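Local structure of epsin-3 (Saccharomyces cerevisiae, 3ONK) at residues A[9-12]-A[13-17]; A[34-37]-A[38-41]. The protein helps recruit clathrin to the Golgi network and endosomes and binds membranes rich in phosphatidylinositol-3,5-bisphosphate, the chain here being its N-terminal ENTH domain. All blocks are in the same frame, centred on the assembly; numbering follows the deposited sequence.

Contact 1. Residues A[9-12]-A[13-17]; sequences YTEM and EGKVR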
loop_
_atom_site.group_PDB
_atom_site.type_symbol
_atom_site.label_atom_id
_atom_site.label_comp_id
_atom_site.label_asym_id
_atom_site.label_seq_id
_atom_site.Cartn_x
_atom_site.Cartn_y
_atom_site.Cartn_z
ATOM N N TYR A 9 11.677 -8.722 12.895
ATOM C CA TYR A 9 11.476 -7.521 12.116
ATOM C C TYR A 9 12.293 -6.339 12.639
ATOM O O TYR A 9 12.372 -6.115 13.833
ATOM C CB TYR A 9 9.985 -7.220 12.048
ATOM C CG TYR A 9 9.230 -8.384 11.443
ATOM C CD1 TYR A 9 8.469 -9.236 12.236
ATOM C CD2 TYR A 9 9.321 -8.658 10.088
ATOM C CE1 TYR A 9 7.793 -10.307 11.692
ATOM C CE2 TYR A 9 8.650 -9.727 9.523
ATOM C CZ TYR A 9 7.888 -10.552 10.331
ATOM O OH TYR A 9 7.221 -11.623 9.779
ATOM N N THR A 10 12.930 -5.603 11.734
ATOM C CA THR A 10 13.549 -4.341 12.107
ATOM C C THR A 10 12.430 -3.371 12.515
ATOM O O THR A 10 11.236 -3.636 12.300
ATOM C CB THR A 10 14.340 -3.715 10.944
ATOM O OG1 THR A 10 13.425 -3.373 9.897
ATOM C CG2 THR A 10 15.386 -4.689 10.396
ATOM N N GLU A 11 12.827 -2.254 13.104
ATOM C CA GLU A 11 11.889 -1.227 13.535
ATOM C C GLU A 11 10.950 -0.840 12.407
ATOM O O GLU A 11 9.740 -0.752 12.605
ATOM C CB GLU A 11 12.637 0.022 13.978
ATOM C CG GLU A 11 12.867 0.137 15.455
ATOM C CD GLU A 11 13.216 1.558 15.832
ATOM O OE1 GLU A 11 12.327 2.448 15.734
ATOM O OE2 GLU A 11 14.385 1.784 16.197
ATOM N N MET A 12 11.517 -0.604 11.227
ATOM C CA MET A 12 10.711 -0.175 10.085
ATOM C C MET A 12 9.801 -1.291 9.562
ATOM O O MET A 12 8.663 -1.043 9.178
ATOM C CB MET A 12 11.596 0.384 8.966
ATOM C CG MET A 12 10.830 0.927 7.756
ATOM S SD MET A 12 9.643 2.235 8.150
ATOM C CE MET A 12 10.682 3.537 8.798
ATOM N N GLU A 13 10.303 -2.517 9.529
ATOM C CA GLU A 13 9.476 -3.648 9.121
ATOM C C GLU A 13 8.345 -3.849 10.133
ATOM O O GLU A 13 7.246 -4.278 9.775
ATOM C CB GLU A 13 10.314 -4.924 8.991
ATOM C CG GLU A 13 11.312 -4.879 7.857
ATOM C CD GLU A 13 12.372 -5.962 7.951
ATOM O OE1 GLU A 13 12.491 -6.610 9.014
ATOM O OE2 GLU A 13 13.088 -6.165 6.952
ATOM N N GLY A 14 8.613 -3.512 11.393
ATOM C CA GLY A 14 7.597 -3.570 12.429
ATOM C C GLY A 14 6.512 -2.516 12.225
ATOM O O GLY A 14 5.334 -2.760 12.475
ATOM N N LYS A 15 6.913 -1.327 11.788
ATOM C CA LYS A 15 5.960 -0.262 11.541
ATOM C C LYS A 15 5.028 -0.656 10.392
ATOM O O LYS A 15 3.803 -0.522 10.499
ATOM C CB LYS A 15 6.694 1.043 11.228
ATOM C CG LYS A 15 7.304 1.725 12.440
ATOM C CD LYS A 15 7.829 3.113 12.071
ATOM C CE LYS A 15 8.075 3.968 13.296
ATOM N NZ LYS A 15 8.956 3.292 14.270
ATOM N N VAL A 16 5.610 -1.160 9.305
ATOM C CA VAL A 16 4.823 -1.636 8.172
ATOM C C VAL A 16 3.905 -2.783 8.582
ATOM O O VAL A 16 2.741 -2.831 8.181
ATOM C CB VAL A 16 5.712 -2.107 7.000
ATOM C CG1 VAL A 16 4.838 -2.618 5.858
ATOM C CG2 VAL A 16 6.589 -0.977 6.523
ATOM N N ARG A 17 4.431 -3.708 9.384
ATOM C CA ARG A 17 3.611 -4.809 9.891
ATOM C C ARG A 17 2.387 -4.294 10.639
ATOM O O ARG A 17 1.266 -4.746 10.386
ATOM C CB ARG A 17 4.430 -5.754 10.783
ATOM C CG ARG A 17 5.307 -6.720 10.011
ATOM C CD ARG A 17 5.853 -7.833 10.903
ATOM N NE ARG A 17 5.109 -9.085 10.762
ATOM C CZ ARG A 17 4.291 -9.580 11.689
ATOM N NH1 ARG A 17 3.657 -10.730 11.476
ATOM N NH2 ARG A 17 4.112 -8.927 12.833
#
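Thr10 and Glu13 form a capping box, in which the N-cap residue and the residue three further on each offer a backbone N-H to the other's side chain. Thr10 N donates to Glu13 OE1 at 2.9 Å, a nearly straight bond (162°) that meets the carboxylate from above its plane. In return Glu13 N donates to Thr10 OG1 at 3.3 Å; with chi1 at 65° the Thr10 hydroxyl is turned toward that N-H. Glu13 CG lies anti to its own carbonyl carbon (chi1 -67°), which sends the side chain back toward Thr10, and the extended chain beyond CG carries the carboxylate to the residue before the helix. With an alanine at position 13 the Thr10 N-H would probably lose its carboxylate acceptor, and the peptide leading into the helix would be freer to move.

Next to the box, Tyr9 CB packs on Glu13 CB at 3.8 Å. Arg17 is laid over one face of the Tyr9 ring, though the modelled spacing is too tight to be trusted in detail. The backbone hydrogen bonds from each N-H to the carbonyl four residues back begin with Gly14 N to Thr10 O (2.8 Å) and continue with Val16 N to Met12 O (3.1 Å). On another side of the turn, Glu11 and Lys15 run side by side into a long salt bridge, Glu11 OE1 to Lys15 NZ, 3.8 Å.

Glu47 of helix 42-57 hydrogen-bonds to Thr10 OG1, tying the cap to that helix. Val16 and Arg17 touch Met51 of the same helix, while Met12 and Lys15 lean on helix 29-38.

Contact 2. Residues A[34-37]-A[38-41]; sequences QISQ and GTYN
Thr39 folds back on Ser36 where helix 29-38 gives way to a type I beta turn, Gly38 to Asn41, a case of a threonine hydroxyl helping to satisfy a carbonyl in the last turn of a helix. Its CB lies 3.3 Å from Ser36 O. Thr39 OG1, swung toward that carbonyl by a chi1 of 69°, donates to Ser36 O in the carbonyl plane; the modelled 2.5 Å is probably too short to be exact. Thr39 CG2 lies 3.6 Å from Ser36 O and 3.7 Å from Ile35 O. Ser36 O is gripped twice, because Thr39 N also donates to it, at 3.0 Å and from above the carbonyl plane. Thr39 OG1 has a further hydrogen-bond partner in Ser82 N, so the hydroxyl joins the end of this helix to a more distant part of the chain.

The backbone shifts here to bonds three residues back: after Thr39 N to Ser36 O, Tyr40 N donates to Gln37 O at 3.1 Å and nearly straight (160°), whereas Gly38 N has only weak bonds to Gln34 O and Ile35 O. Asn41 then takes the N-cap position of helix 42-57.

Tyr40 reaches His80 O through its hydroxyl, while Ile35 is buried against helices 11-19, 42-57 and 64-80. The Tyr40 ring turns its edge to Gln37 O, which sits in the ring plane 3.7 Å from Tyr40 CD2.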
loop_
_atom_site.group_PDB
_atom_site.type_symbol
_atom_site.label_atom_id
_atom_site.label_comp_id
_atom_site.label_asym_id
_atom_site.label_seq_id
_atom_site.Cartn_x
_atom_site.Cartn_y
_atom_site.Cartn_z
ATOM N N GLN A 34 5.521 8.182 9.131
ATOM C CA GLN A 34 6.776 7.615 9.645
ATOM C C GLN A 34 7.362 6.648 8.627
ATOM O O GLN A 34 8.567 6.647 8.361
ATOM C CB GLN A 34 6.558 6.917 10.997
ATOM C CG GLN A 34 6.399 7.892 12.183
ATOM C CD GLN A 34 6.006 7.194 13.485
ATOM O OE1 GLN A 34 5.225 6.248 13.474
ATOM N NE2 GLN A 34 6.533 7.675 14.609
ATOM N N ILE A 35 6.498 5.824 8.042
ATOM C CA ILE A 35 6.943 4.858 7.059
ATOM C C ILE A 35 7.406 5.561 5.777
ATOM O O ILE A 35 8.403 5.179 5.154
ATOM C CB ILE A 35 5.834 3.827 6.779
ATOM C CG1 ILE A 35 5.652 2.915 8.006
ATOM C CG2 ILE A 35 6.183 3.018 5.570
ATOM C CD1 ILE A 35 4.286 2.242 8.074
ATOM N N SER A 36 6.674 6.600 5.393
ATOM C CA SER A 36 7.063 7.426 4.271
ATOM C C SER A 36 8.488 7.949 4.456
ATOM O O SER A 36 9.278 7.940 3.517
ATOM C CB SER A 36 6.064 8.579 4.087
ATOM O OG SER A 36 6.420 9.371 2.981
ATOM N N GLN A 37 8.815 8.397 5.666
ATOM C CA GLN A 37 10.172 8.862 5.958
ATOM C C GLN A 37 11.212 7.784 5.645
ATOM O O GLN A 37 12.306 8.093 5.174
ATOM C CB GLN A 37 10.327 9.310 7.420
ATOM C CG GLN A 37 9.287 10.300 7.911
ATOM C CD GLN A 37 9.257 11.575 7.107
ATOM O OE1 GLN A 37 8.243 11.911 6.495
ATOM N NE2 GLN A 37 10.369 12.302 7.107
ATOM N N GLY A 38 10.869 6.526 5.910
ATOM C CA GLY A 38 11.773 5.422 5.676
ATOM C C GLY A 38 12.055 5.151 4.201
ATOM O O GLY A 38 13.051 4.505 3.885
ATOM N N THR A 39 11.186 5.640 3.310
ATOM C CA THR A 39 11.400 5.531 1.863
ATOM C C THR A 39 12.511 6.432 1.357
ATOM O O THR A 39 12.903 6.335 0.199
ATOM C CB THR A 39 10.125 5.864 1.029
ATOM O OG1 THR A 39 9.831 7.264 1.126
ATOM C CG2 THR A 39 8.921 5.040 1.481
ATOM N N TYR A 40 13.016 7.314 2.214
ATOM C CA TYR A 40 14.092 8.212 1.807
ATOM C C TYR A 40 15.498 7.688 2.100
ATOM O O TYR A 40 16.493 8.414 1.948
ATOM C CB TYR A 40 13.884 9.588 2.415
ATOM C CG TYR A 40 12.732 10.312 1.762
ATOM C CD1 TYR A 40 12.935 11.083 0.622
ATOM C CD2 TYR A 40 11.441 10.196 2.257
ATOM C CE1 TYR A 40 11.904 11.738 0.019
ATOM C CE2 TYR A 40 10.389 10.860 1.649
ATOM C CZ TYR A 40 10.636 11.626 0.522
ATOM O OH TYR A 40 9.609 12.290 -0.108
ATOM N N ASN A 41 15.581 6.438 2.542
ATOM C CA ASN A 41 16.877 5.761 2.585
ATOM C C ASN A 41 16.799 4.362 2.015
ATOM O O ASN A 41 15.773 3.698 2.087
ATOM C CB ASN A 41 17.537 5.801 3.971
ATOM C CG ASN A 41 16.789 4.990 5.012
ATOM O OD1 ASN A 41 15.820 5.463 5.613
ATOM N ND2 ASN A 41 17.260 3.771 5.258
#

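How the contacts relate
Contact 1 comes first along the chain, at the start of helix 11-19; contact 2 follows at the end of helix 29-38, where the chain turns into helix 42-57. Their centres are about 12 Å apart, on the same side of the centre of the ENTH domain, and they touch by packing: Met12 CE lies 3.8 Å from Gly38 CA, and Lys15 CE 3.7 Å from Gln34 OE1. Side chains of both contacts also touch helix 42-57. One entry into a helix and one exit from another thus meet on a third, illustrating how local end structures join the successive helices of an all-helical domain.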